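Local coordinates for FrnE protein (Deinococcus radiodurans, PDB 5CO3) that probably works as a cytoplasmic disulfide oxidoreductase of the DsbA-like FrnE family, exchanging thiols and disulfides through a thioredoxin-type fold, at residues S18-P23 with A127-L132; I64-G69 with V104-T109; I116-E121 with G170-A175; G198-S203 with S216-E221. All blocks are in the same frame, centred on the assembly; numbering follows the deposited sequence.

Contact 1. Residues S18-P23 with A127-L132; sequences SDIACP and AMKERL
S18 and I20 meet K129 and L132 where the thioredoxin-type loop leading from strand 12-18 into helix 23-38, at whose start the CxxC pair C22 and C25 lies, packs on helix 125-137. The lysine reaches in lengthwise. Its CG is anti to the backbone N (chi1 172°), one bend follows at chi2, and the rest of the chain runs straight to the ammonium group. There NZ donates to S18 OG at 2.7 Å, while the serine hydroxyl, trans to its own backbone N, leans toward the helix to receive it. A glycerol, probably from the crystallisation liquor, takes a second hydrogen bond from NZ. D19 OD1, at 5.8 Å from K129 NZ, is not its partner; it is engaged by H113.

I20 runs past the lysine in the opposite direction and meets L132 at a slant. In the conformer described, one of two modelled, I20 CG1 lies 4.0 Å from L132 CB and I20 CG2 is 3.8 Å from L132 O, so one branch meets the leucine CB and the other its carbonyl oxygen. I116 of helix 110-121 also packs on both I20 and L132. All the touching residues are buried, and the lysine brings a charged group into an interior shared by two helices and a loop. I20 sits in a type I turn from D19 to C22, closed by C22 N bonded to D19 O at 3.1 Å.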
loop_
_atom_site.group_PDB
_atom_site.type_symbol
_atom_site.label_atom_id
_atom_site.label_comp_id
_atom_site.label_asym_id
_atom_site.label_seq_id
_atom_site.Cartn_x
_atom_site.Cartn_y
_atom_site.Cartn_z
ATOM N N SER A 18 2.575 -1.432 -2.478
ATOM C CA SER A 18 2.056 -0.092 -2.632
ATOM C C SER A 18 3.213 0.902 -2.586
ATOM O O SER A 18 4.226 0.625 -1.948
ATOM C CB SER A 18 1.051 0.203 -1.528
ATOM O OG SER A 18 0.558 1.513 -1.629
ATOM N N ASP A 19 3.054 2.027 -3.276
ATOM C CA ASP A 19 3.968 3.156 -3.124
ATOM C C ASP A 19 3.209 4.361 -2.605
ATOM O O ASP A 19 2.072 4.627 -2.996
ATOM C CB ASP A 19 4.663 3.516 -4.446
ATOM C CG ASP A 19 5.912 4.388 -4.240
ATOM O OD1 ASP A 19 6.293 4.660 -3.077
ATOM O OD2 ASP A 19 6.523 4.777 -5.249
ATOM N N ILE A 20 3.869 5.081 -1.706
ATOM C CA ILE A 20 3.320 6.305 -1.138
ATOM C C ILE A 20 3.081 7.335 -2.236
ATOM O O ILE A 20 2.136 8.130 -2.155
ATOM C CB ILE A 20 4.264 6.874 -0.054
ATOM C CG1 ILE A 20 4.284 5.929 1.146
ATOM C CG2 ILE A 20 3.844 8.272 0.380
ATOM C CD1 ILE A 20 5.641 5.599 1.659
ATOM N N ALA A 21 3.900 7.291 -3.281
ATOM C CA ALA A 21 3.760 8.259 -4.375
ATOM C C ALA A 21 2.654 7.926 -5.378
ATOM O O ALA A 21 2.451 8.674 -6.328
ATOM C CB ALA A 21 5.109 8.416 -5.119
ATOM N N CYS A 22 1.911 6.832 -5.175
ATOM C CA CYS A 22 0.900 6.435 -6.154
ATOM C C CYS A 22 -0.513 6.785 -5.693
ATOM O O CYS A 22 -0.973 6.274 -4.681
ATOM C CB CYS A 22 0.988 4.935 -6.438
ATOM S SG CYS A 22 -0.236 4.361 -7.640
ATOM N N PRO A 23 -1.188 7.701 -6.399
ATOM C CA PRO A 23 -2.531 8.104 -5.956
ATOM C C PRO A 23 -3.505 6.932 -6.002
ATOM O O PRO A 23 -4.455 6.931 -5.211
ATOM C CB PRO A 23 -2.926 9.197 -6.954
ATOM C CG PRO A 23 -1.581 9.721 -7.467
ATOM C CD PRO A 23 -0.718 8.495 -7.553
ATOM N N ALA A 127 -1.503 2.327 10.051
ATOM C CA ALA A 127 -1.664 3.736 10.419
ATOM C C ALA A 127 -0.530 4.612 9.865
ATOM O O ALA A 127 -0.763 5.742 9.456
ATOM C CB ALA A 127 -1.747 3.878 11.926
ATOM N N MET A 128 0.692 4.084 9.862
ATOM C CA MET A 128 1.824 4.811 9.279
ATOM C C MET A 128 1.635 4.975 7.777
ATOM O O MET A 128 1.864 6.059 7.241
ATOM C CB MET A 128 3.144 4.093 9.557
ATOM C CG MET A 128 4.381 4.976 9.345
ATOM S SD MET A 128 4.481 6.355 10.524
ATOM C CE MET A 128 3.970 7.743 9.533
ATOM N N LYS A 129 1.213 3.898 7.108
ATOM C CA LYS A 129 0.981 3.943 5.663
ATOM C C LYS A 129 -0.071 5.000 5.349
ATOM O O LYS A 129 0.123 5.851 4.483
ATOM C CB LYS A 129 0.545 2.570 5.125
ATOM C CG LYS A 129 0.104 2.590 3.664
ATOM C CD LYS A 129 1.288 2.703 2.710
ATOM C CE LYS A 129 0.828 2.651 1.264
ATOM N NZ LYS A 129 1.963 2.720 0.297
ATOM N N GLU A 130 -1.181 4.939 6.076
ATOM C CA GLU A 130 -2.267 5.902 5.944
ATOM C C GLU A 130 -1.784 7.353 6.102
ATOM O O GLU A 130 -2.082 8.209 5.264
ATOM C CB GLU A 130 -3.351 5.582 6.980
ATOM C CG GLU A 130 -4.463 6.614 7.086
ATOM C CD GLU A 130 -5.471 6.502 5.955
ATOM O OE1 GLU A 130 -5.558 5.424 5.329
ATOM O OE2 GLU A 130 -6.173 7.493 5.690
ATOM N N ARG A 131 -1.025 7.607 7.169
ATOM C CA ARG A 131 -0.509 8.943 7.458
ATOM C C ARG A 131 0.371 9.460 6.339
ATOM O O ARG A 131 0.254 10.616 5.944
ATOM C CB ARG A 131 0.286 8.941 8.762
ATOM C CG ARG A 131 0.679 10.353 9.223
ATOM C CD ARG A 131 -0.579 11.154 9.560
ATOM N NE ARG A 131 -0.360 12.595 9.724
ATOM C CZ ARG A 131 -0.367 13.480 8.727
ATOM N NH1 ARG A 131 -0.527 13.077 7.464
ATOM N NH2 ARG A 131 -0.193 14.766 8.989
ATOM N N LEU A 132 1.252 8.596 5.827
ATOM C CA LEU A 132 2.140 8.971 4.732
ATOM C C LEU A 132 1.371 9.254 3.438
ATOM O O LEU A 132 1.669 10.217 2.739
ATOM C CB LEU A 132 3.197 7.882 4.506
ATOM C CG LEU A 132 4.252 7.939 5.602
ATOM C CD1 LEU A 132 4.985 6.612 5.689
ATOM C CD2 LEU A 132 5.241 9.102 5.339
#

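Contact 2. Residues I64-G69 with V104-T109; sequences IAMRDG and VKLANT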
loop_
_atom_site.group_PDB
_atom_site.type_symbol
_atom_site.label_atom_id
_atom_site.label_comp_id
_atom_site.label_asym_id
_atom_site.label_seq_id
_atom_site.Cartn_x
_atom_site.Cartn_y
_atom_site.Cartn_z
ATOM N N ILE A 64 9.828 19.858 -9.632
ATOM C CA ILE A 64 8.819 20.215 -10.626
ATOM C C ILE A 64 7.404 19.853 -10.179
ATOM O O ILE A 64 7.208 19.044 -9.266
ATOM C CB ILE A 64 9.125 19.555 -11.991
ATOM C CG1 ILE A 64 8.946 18.032 -11.926
ATOM C CG2 ILE A 64 10.546 19.904 -12.444
ATOM C CD1 ILE A 64 9.411 17.335 -13.204
ATOM N N ALA A 65 6.418 20.481 -10.816
ATOM C CA ALA A 65 5.019 20.214 -10.499
ATOM C C ALA A 65 4.683 18.779 -10.869
ATOM O O ALA A 65 5.190 18.261 -11.862
ATOM C CB ALA A 65 4.121 21.178 -11.241
ATOM N N MET A 66 3.829 18.140 -10.067
ATOM C CA MET A 66 3.372 16.782 -10.356
ATOM C C MET A 66 2.861 16.639 -11.796
ATOM O O MET A 66 3.191 15.658 -12.481
ATOM C CB MET A 66 2.279 16.366 -9.384
ATOM C CG MET A 66 1.803 14.964 -9.636
ATOM S SD MET A 66 0.650 14.464 -8.405
ATOM C CE MET A 66 0.371 12.754 -8.911
ATOM N N ARG A 67 2.073 17.615 -12.247
ATOM C CA ARG A 67 1.557 17.573 -13.619
ATOM C C ARG A 67 2.674 17.434 -14.642
ATOM O O ARG A 67 2.570 16.651 -15.586
ATOM C CB ARG A 67 0.743 18.813 -13.971
ATOM C CG ARG A 67 0.217 18.780 -15.414
ATOM C CD ARG A 67 0.071 20.158 -15.992
ATOM N NE ARG A 67 1.137 21.018 -15.500
ATOM C CZ ARG A 67 1.037 22.335 -15.372
ATOM N NH1 ARG A 67 -0.082 22.952 -15.723
ATOM N NH2 ARG A 67 2.056 23.035 -14.892
ATOM N N ASP A 68 3.749 18.194 -14.457
ATOM C CA ASP A 68 4.854 18.158 -15.404
ATOM C C ASP A 68 5.656 16.866 -15.316
ATOM O O ASP A 68 6.156 16.382 -16.330
ATOM C CB ASP A 68 5.769 19.363 -15.194
ATOM C CG ASP A 68 5.091 20.662 -15.555
ATOM O OD1 ASP A 68 4.085 20.605 -16.292
ATOM O OD2 ASP A 68 5.559 21.731 -15.127
ATOM N N GLY A 69 5.786 16.314 -14.116
ATOM C CA GLY A 69 6.470 15.048 -13.940
ATOM C C GLY A 69 5.700 13.921 -14.598
ATOM O O GLY A 69 6.277 13.025 -15.216
ATOM N N VAL A 104 1.794 18.657 -4.339
ATOM C CA VAL A 104 2.561 17.424 -4.206
ATOM C C VAL A 104 4.061 17.678 -4.352
ATOM O O VAL A 104 4.501 18.387 -5.264
ATOM C CB VAL A 104 2.110 16.371 -5.240
ATOM C CG1 VAL A 104 3.201 15.336 -5.500
ATOM C CG2 VAL A 104 0.847 15.665 -4.708
ATOM N N LYS A 105 4.827 17.087 -3.440
ATOM C CA LYS A 105 6.296 17.172 -3.494
ATOM C C LYS A 105 6.826 15.858 -4.036
ATOM O O LYS A 105 6.633 14.800 -3.421
ATOM C CB LYS A 105 6.861 17.460 -2.110
ATOM C CG LYS A 105 6.261 18.692 -1.463
ATOM C CD LYS A 105 6.577 19.965 -2.239
ATOM C CE LYS A 105 6.132 21.201 -1.440
ATOM N NZ LYS A 105 4.643 21.163 -1.147
ATOM N N LEU A 106 7.466 15.911 -5.203
ATOM C CA LEU A 106 7.885 14.684 -5.873
ATOM C C LEU A 106 9.151 14.134 -5.233
ATOM O O LEU A 106 10.263 14.314 -5.746
ATOM C CB LEU A 106 8.093 14.932 -7.370
ATOM C CG LEU A 106 6.830 15.282 -8.161
ATOM C CD1 LEU A 106 7.196 15.638 -9.605
ATOM C CD2 LEU A 106 5.837 14.137 -8.127
ATOM N N ALA A 107 8.959 13.458 -4.106
ATOM C CA ALA A 107 10.047 12.978 -3.268
ATOM C C ALA A 107 10.346 11.505 -3.515
ATOM O O ALA A 107 9.437 10.715 -3.816
ATOM C CB ALA A 107 9.700 13.202 -1.781
ATOM N N ASN A 108 11.619 11.135 -3.379
ATOM C CA ASN A 108 12.004 9.724 -3.315
ATOM C C ASN A 108 11.371 9.129 -2.059
ATOM O O ASN A 108 11.484 9.726 -0.997
ATOM C CB ASN A 108 13.541 9.588 -3.286
ATOM C CG ASN A 108 14.000 8.137 -3.300
ATOM O OD1 ASN A 108 13.800 7.405 -2.332
ATOM N ND2 ASN A 108 14.628 7.717 -4.400
ATOM N N THR A 109 10.709 7.972 -2.174
ATOM C CA THR A 109 9.927 7.414 -1.052
ATOM C C THR A 109 10.622 6.306 -0.245
ATOM O O THR A 109 9.994 5.678 0.610
ATOM C CB THR A 109 8.561 6.856 -1.544
ATOM O OG1 THR A 109 8.765 5.857 -2.553
ATOM C CG2 THR A 109 7.712 7.989 -2.114
HETATM O O HOH W 1 7.334 18.488 -6.610
HETATM O O HOH W 2 2.875 19.321 -7.619
#
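In the DsbA-like thioredoxin domain, the weakly bonded strand 106-107 pairs antiparallel with strand 61-62, and from it L106 meets the first turn of the following helix 66-74, its CD1 methyl set against I64, M66 and G69. The methyl comes within 3.4 Å of I64 O and 3.8 Å of I64 CG1, the two side chains meeting at a slant. I64 CG1 sits between its own backbone N and carbonyl carbon (chi1 68°), a placement that turns it toward the leucine. On the helix side G69 presents no side chain, and its CA lies 4.4 Å from L106 CD1.

M66 works one step further along. Fully stretched, with all three of its torsions near 180°, it crosses V104 obliquely and brings SD 3.9 Å from V104 CG2, while its CB faces the same valine. L85 of helix 78-93 and F101 from a loop also touch M66, and Y136 of helix 125-137 packs on both V104 and L106, so the apolar patch extends into the helical part of the molecule.

The backbones stay apart and are bridged by water. L106, the centre of an inverse gamma turn, gives its N-H to one water, and the same water lies 2.7 Å from I64 O, to which it can donate. A65 holds the N-cap position, and G69 N bonds back to its carbonyl. The amide of M66, in the first turn, has a second water as its acceptor: that water lies 2.9 Å from M66 N and donates to V104 O at 3.0 Å.

Contact 3. Residues I116-E121 with G170-A175; sequences IHYAAE and GTYAQA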
loop_
_atom_site.group_PDB
_atom_site.type_symbol
_atom_site.label_atom_id
_atom_site.label_comp_id
_atom_site.label_asym_id
_atom_site.label_seq_id
_atom_site.Cartn_x
_atom_site.Cartn_y
_atom_site.Cartn_z
ATOM N N ILE A 116 7.567 2.965 7.464
ATOM C CA ILE A 116 6.434 2.059 7.582
ATOM C C ILE A 116 6.891 0.714 8.164
ATOM O O ILE A 116 6.228 0.138 9.033
ATOM C CB ILE A 116 5.741 1.855 6.242
ATOM C CG1 ILE A 116 5.101 3.161 5.790
ATOM C CG2 ILE A 116 4.604 0.854 6.419
ATOM C CD1 ILE A 116 4.676 3.198 4.331
ATOM N N HIS A 117 8.038 0.225 7.706
ATOM C CA HIS A 117 8.631 -0.974 8.287
ATOM C C HIS A 117 8.884 -0.825 9.790
ATOM O O HIS A 117 8.570 -1.738 10.561
ATOM C CB HIS A 117 9.921 -1.326 7.559
ATOM C CG HIS A 117 9.700 -2.064 6.279
ATOM N ND1 HIS A 117 9.872 -3.427 6.167
ATOM C CD2 HIS A 117 9.302 -1.632 5.060
ATOM C CE1 HIS A 117 9.602 -3.801 4.929
ATOM N NE2 HIS A 117 9.250 -2.732 4.237
ATOM N N TYR A 118 9.419 0.322 10.209
ATOM C CA TYR A 118 9.625 0.585 11.637
ATOM C C TYR A 118 8.291 0.534 12.388
ATOM O O TYR A 118 8.165 -0.127 13.426
ATOM C CB TYR A 118 10.307 1.951 11.871
ATOM C CG TYR A 118 10.346 2.309 13.343
ATOM C CD1 TYR A 118 11.321 1.784 14.184
ATOM C CD2 TYR A 118 9.380 3.142 13.900
ATOM C CE1 TYR A 118 11.340 2.086 15.540
ATOM C CE2 TYR A 118 9.391 3.453 15.251
ATOM C CZ TYR A 118 10.372 2.923 16.066
ATOM O OH TYR A 118 10.390 3.223 17.415
ATOM N N ALA A 119 7.296 1.233 11.849
ATOM C CA ALA A 119 5.973 1.291 12.454
ATOM C C ALA A 119 5.346 -0.087 12.566
ATOM O O ALA A 119 4.700 -0.394 13.566
ATOM C CB ALA A 119 5.067 2.210 11.657
ATOM N N ALA A 120 5.536 -0.919 11.546
ATOM C CA ALA A 120 4.896 -2.238 11.545
ATOM C C ALA A 120 5.473 -3.156 12.630
ATOM O O ALA A 120 4.821 -4.104 13.053
ATOM C CB ALA A 120 5.020 -2.891 10.174
ATOM N N GLU A 121 6.691 -2.877 13.085
ATOM C CA GLU A 121 7.267 -3.648 14.181
ATOM C C GLU A 121 6.631 -3.236 15.499
ATOM O O GLU A 121 6.660 -3.988 16.475
ATOM C CB GLU A 121 8.784 -3.479 14.229
ATOM C CG GLU A 121 9.463 -3.969 12.971
ATOM C CD GLU A 121 10.660 -4.837 13.260
ATOM O OE1 GLU A 121 11.683 -4.296 13.726
ATOM O OE2 GLU A 121 10.573 -6.062 13.028
ATOM N N GLY A 170 19.335 3.732 8.795
ATOM C CA GLY A 170 18.980 2.921 7.642
ATOM C C GLY A 170 18.662 1.484 8.019
ATOM O O GLY A 170 18.798 0.569 7.202
ATOM N N THR A 171 18.228 1.292 9.263
ATOM C CA THR A 171 17.934 -0.031 9.814
ATOM C C THR A 171 17.035 -0.890 8.917
ATOM O O THR A 171 17.301 -2.073 8.724
ATOM C CB THR A 171 17.261 0.088 11.195
ATOM O OG1 THR A 171 18.137 0.778 12.089
ATOM C CG2 THR A 171 16.954 -1.285 11.768
ATOM N N TYR A 172 15.986 -0.286 8.360
ATOM C CA TYR A 172 15.017 -1.026 7.546
ATOM C C TYR A 172 15.220 -0.871 6.042
ATOM O O TYR A 172 14.349 -1.248 5.252
ATOM C CB TYR A 172 13.590 -0.607 7.922
ATOM C CG TYR A 172 13.278 -0.927 9.359
ATOM C CD1 TYR A 172 12.793 -2.176 9.729
ATOM C CD2 TYR A 172 13.510 0.011 10.358
ATOM C CE1 TYR A 172 12.528 -2.477 11.057
ATOM C CE2 TYR A 172 13.249 -0.275 11.682
ATOM C CZ TYR A 172 12.756 -1.518 12.028
ATOM O OH TYR A 172 12.498 -1.798 13.349
ATOM N N ALA A 173 16.362 -0.316 5.647
ATOM C CA ALA A 173 16.671 -0.141 4.235
ATOM C C ALA A 173 16.661 -1.482 3.504
ATOM O O ALA A 173 16.109 -1.599 2.408
ATOM C CB ALA A 173 18.031 0.553 4.067
ATOM N N GLN A 174 17.255 -2.503 4.112
ATOM C CA GLN A 174 17.315 -3.804 3.456
ATOM C C GLN A 174 15.940 -4.465 3.372
ATOM O O GLN A 174 15.599 -5.085 2.360
ATOM C CB GLN A 174 18.295 -4.733 4.172
ATOM C CG GLN A 174 18.810 -5.825 3.255
ATOM C CD GLN A 174 19.354 -5.257 1.948
ATOM O OE1 GLN A 174 20.115 -4.285 1.948
ATOM N NE2 GLN A 174 18.952 -5.849 0.832
ATOM N N ALA A 175 15.154 -4.334 4.434
ATOM C CA ALA A 175 13.808 -4.897 4.438
ATOM C C ALA A 175 12.979 -4.311 3.288
ATOM O O ALA A 175 12.172 -5.006 2.678
ATOM C CB ALA A 175 13.127 -4.650 5.778
#
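Y172 lays its ring against the backbone of helix 110-121 at H117 and Y118, and its hydroxyl reaches on to E121. The polar part is a single hydrogen bond: Y172 OH donates to E121 OE1 at 2.7 Å, meeting the oxygen on its anti side, 22° out of the carboxylate plane. Ring and carboxylate stand almost upright to each other, 81° apart, with OE1 at the edge of the ring. The glutamate chain, bent at chi2, brings the carboxylate there.

The van der Waals part surrounds the same ring. Y118 N lies 3.9 Å above one face, over its centre, and T171 CG2 covers the opposite face. H117 CB meets Y172 CD1 at 3.7 Å, while Y172 CE2 comes in at the edge of the Y118 ring and 3.7 Å from Y118 CB. Beside this, A175 CB approaches H117 ND1 to 3.5 Å; the other ring nitrogen, NE2, is hydrogen-bonded to S51 OG. Were Y172 an alanine, E121 would probably lose its hydroxyl partner and a gap would be likely to open over the H117-Y118 backbone.

A Schellman motif at G170 ends helix 160-169, and a type I turn from G170 to A173 contains Y172, the N-cap of helix 173-186. A166 of helix 160-169 touches both tyrosines, so the ring of Y172 is wedged where that helix, helix 110-121 and the beginning of helix 173-186 converge.

Contact 4. Residues G198-S203 with S216-E221; sequences GKYGVS and SQVWAE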
loop_
_atom_site.group_PDB
_atom_site.type_symbol
_atom_site.label_atom_id
_atom_site.label_comp_id
_atom_site.label_asym_id
_atom_site.label_seq_id
_atom_site.Cartn_x
_atom_site.Cartn_y
_atom_site.Cartn_z
ATOM N N GLY A 198 -1.914 -15.958 -0.281
ATOM C CA GLY A 198 -0.664 -16.371 -0.892
ATOM C C GLY A 198 -0.858 -17.005 -2.253
ATOM O O GLY A 198 0.082 -17.530 -2.845
ATOM N N LYS A 199 -2.084 -16.944 -2.758
ATOM C CA LYS A 199 -2.455 -17.669 -3.964
ATOM C C LYS A 199 -3.038 -16.755 -5.036
ATOM O O LYS A 199 -2.723 -16.894 -6.218
ATOM C CB LYS A 199 -3.465 -18.771 -3.622
ATOM C CG LYS A 199 -3.913 -19.592 -4.816
ATOM C CD LYS A 199 -5.167 -20.398 -4.517
ATOM C CE LYS A 199 -5.042 -21.207 -3.240
ATOM N NZ LYS A 199 -6.279 -22.000 -2.982
ATOM N N TYR A 200 -3.894 -15.827 -4.619
ATOM C CA TYR A 200 -4.650 -15.021 -5.568
ATOM C C TYR A 200 -4.106 -13.616 -5.689
ATOM O O TYR A 200 -3.744 -12.995 -4.693
ATOM C CB TYR A 200 -6.129 -14.970 -5.173
ATOM C CG TYR A 200 -6.804 -16.316 -5.267
ATOM C CD1 TYR A 200 -7.047 -16.905 -6.501
ATOM C CD2 TYR A 200 -7.179 -17.007 -4.123
ATOM C CE1 TYR A 200 -7.654 -18.148 -6.593
ATOM C CE2 TYR A 200 -7.788 -18.249 -4.202
ATOM C CZ TYR A 200 -8.025 -18.815 -5.439
ATOM O OH TYR A 200 -8.632 -20.051 -5.519
ATOM N N GLY A 201 -4.073 -13.117 -6.919
ATOM C CA GLY A 201 -3.597 -11.776 -7.190
ATOM C C GLY A 201 -4.685 -10.867 -7.723
ATOM O O GLY A 201 -5.499 -11.272 -8.554
ATOM N N VAL A 202 -4.711 -9.637 -7.221
ATOM C CA VAL A 202 -5.604 -8.611 -7.748
ATOM C C VAL A 202 -4.769 -7.386 -8.102
ATOM O O VAL A 202 -4.146 -6.773 -7.239
ATOM C CB VAL A 202 -6.725 -8.241 -6.748
ATOM C CG1 VAL A 202 -7.514 -7.038 -7.244
ATOM C CG2 VAL A 202 -7.657 -9.434 -6.514
ATOM N N SER A 203 -4.744 -7.048 -9.386
ATOM C CA SER A 203 -3.912 -5.963 -9.882
ATOM C C SER A 203 -4.667 -4.642 -9.979
ATOM O O SER A 203 -5.717 -4.567 -10.608
ATOM C CB SER A 203 -3.346 -6.332 -11.248
ATOM O OG SER A 203 -2.687 -5.218 -11.815
ATOM N N SER A 216 -14.012 -13.523 0.046
ATOM C CA SER A 216 -15.063 -14.521 0.200
ATOM C C SER A 216 -14.684 -15.849 -0.439
ATOM O O SER A 216 -14.985 -16.913 0.104
ATOM C CB SER A 216 -16.376 -14.024 -0.420
ATOM O OG SER A 216 -16.755 -12.768 0.111
ATOM N N GLN A 217 -14.043 -15.788 -1.602
ATOM C CA GLN A 217 -13.633 -17.005 -2.285
ATOM C C GLN A 217 -12.564 -17.718 -1.467
ATOM O O GLN A 217 -12.606 -18.933 -1.297
ATOM C CB GLN A 217 -13.112 -16.704 -3.692
ATOM C CG GLN A 217 -12.512 -17.914 -4.396
ATOM C CD GLN A 217 -12.204 -17.659 -5.861
ATOM O OE1 GLN A 217 -12.729 -16.723 -6.468
ATOM N NE2 GLN A 217 -11.351 -18.496 -6.438
ATOM N N VAL A 218 -11.610 -16.954 -0.948
ATOM C CA VAL A 218 -10.530 -17.546 -0.173
ATOM C C VAL A 218 -11.058 -18.182 1.106
ATOM O O VAL A 218 -10.693 -19.310 1.427
ATOM C CB VAL A 218 -9.446 -16.512 0.172
ATOM C CG1 VAL A 218 -8.457 -17.091 1.173
ATOM C CG2 VAL A 218 -8.739 -16.071 -1.090
ATOM N N TRP A 219 -11.933 -17.480 1.823
ATOM C CA TRP A 219 -12.537 -18.052 3.033
ATOM C C TRP A 219 -13.276 -19.354 2.723
ATOM O O TRP A 219 -13.161 -20.345 3.454
ATOM C CB TRP A 219 -13.500 -17.060 3.689
ATOM C CG TRP A 219 -14.105 -17.598 4.944
ATOM C CD1 TRP A 219 -15.312 -18.228 5.069
ATOM C CD2 TRP A 219 -13.528 -17.577 6.254
ATOM N NE1 TRP A 219 -15.521 -18.590 6.374
ATOM C CE2 TRP A 219 -14.439 -18.208 7.123
ATOM C CE3 TRP A 219 -12.329 -17.082 6.777
ATOM C CZ2 TRP A 219 -14.195 -18.357 8.484
ATOM C CZ3 TRP A 219 -12.084 -17.230 8.130
ATOM C CH2 TRP A 219 -13.014 -17.860 8.970
ATOM N N ALA A 220 -14.030 -19.342 1.631
ATOM C CA ALA A 220 -14.802 -20.505 1.216
ATOM C C ALA A 220 -13.891 -21.700 0.966
ATOM O O ALA A 220 -14.197 -22.822 1.372
ATOM C CB ALA A 220 -15.603 -20.185 -0.023
ATOM N N GLU A 221 -12.764 -21.454 0.308
ATOM C CA GLU A 221 -11.831 -22.527 -0.010
ATOM C C GLU A 221 -11.160 -23.084 1.242
ATOM O O GLU A 221 -10.800 -24.259 1.291
ATOM C CB GLU A 221 -10.781 -22.044 -1.002
ATOM C CG GLU A 221 -11.358 -21.728 -2.363
ATOM C CD GLU A 221 -10.295 -21.352 -3.370
ATOM O OE1 GLU A 221 -9.098 -21.572 -3.087
ATOM O OE2 GLU A 221 -10.658 -20.838 -4.447
#
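E221 takes its partners with both carboxylate oxygens. K199 NZ forms a salt bridge with OE1 at 2.9 Å, approaching nearly in line with the C-O bond. Y200 OH donates to OE2; the modelled separation of 2.4 Å is very short and its exact value doubtful. The tyrosine ring and the carboxylate come from opposite directions with their planes 71° apart. Beside the polar end, Y200 CD2 rests on V218 CG2 at 3.5 Å as the two side chains slide past each other.

The residues belong to the C-terminal part of the thioredoxin fold, where strand 200-203 forms an edge of the four-stranded mixed sheet. The axes of this strand and of helix segment 216-221 approach to 11.3 Å and are antiparallel at 177°. A classic beta bulge, K199 and Y200 both opposite L196, puts two successive side chains toward the helix.

Around the first shell stand the groups that set its position. Q217, stretched out one turn earlier on the helix, donates from NE2 to E221 OE2 at 3.2 Å with an N-H...O angle of 162°, the acceptor lying almost in the amide plane. K199 CD lies over one face of the Y200 ring, toward its rim, on the way to its own salt bridge. With an alanine in place of E221, the K199 ammonium would probably be left without its counter-charge, and the Y200 hydroxyl and Q217 amide would be likely to lose their common acceptor. Deeper in, V218 and W219 touch I12 on strand 12-18, and the W219 ring stacks on H223.

In the fold
Contact 1 is the central one: its segment 18-23 holds the CxxC cysteine C22, which takes no part in the contact and in other crystals of this protein is disulfide-bonded to C25 or C244, but not here. Contact 2, whose segments lie within the chain interval of contact 1, touches it, D19 OD1 lying 2.8 Å from T109 OG1 in a probable hydrogen bond and P23 CG 3.9 Å from M66 CE. Contact 3 joins it from another side, with M128 CB 3.4 Å from A119 CB and L132 CD1 3.5 Å from I116 CG1. Contact 4 stands apart at the sheet edge, its centre about 24 Å from that of contact 1 and 35 Å from that of contact 2.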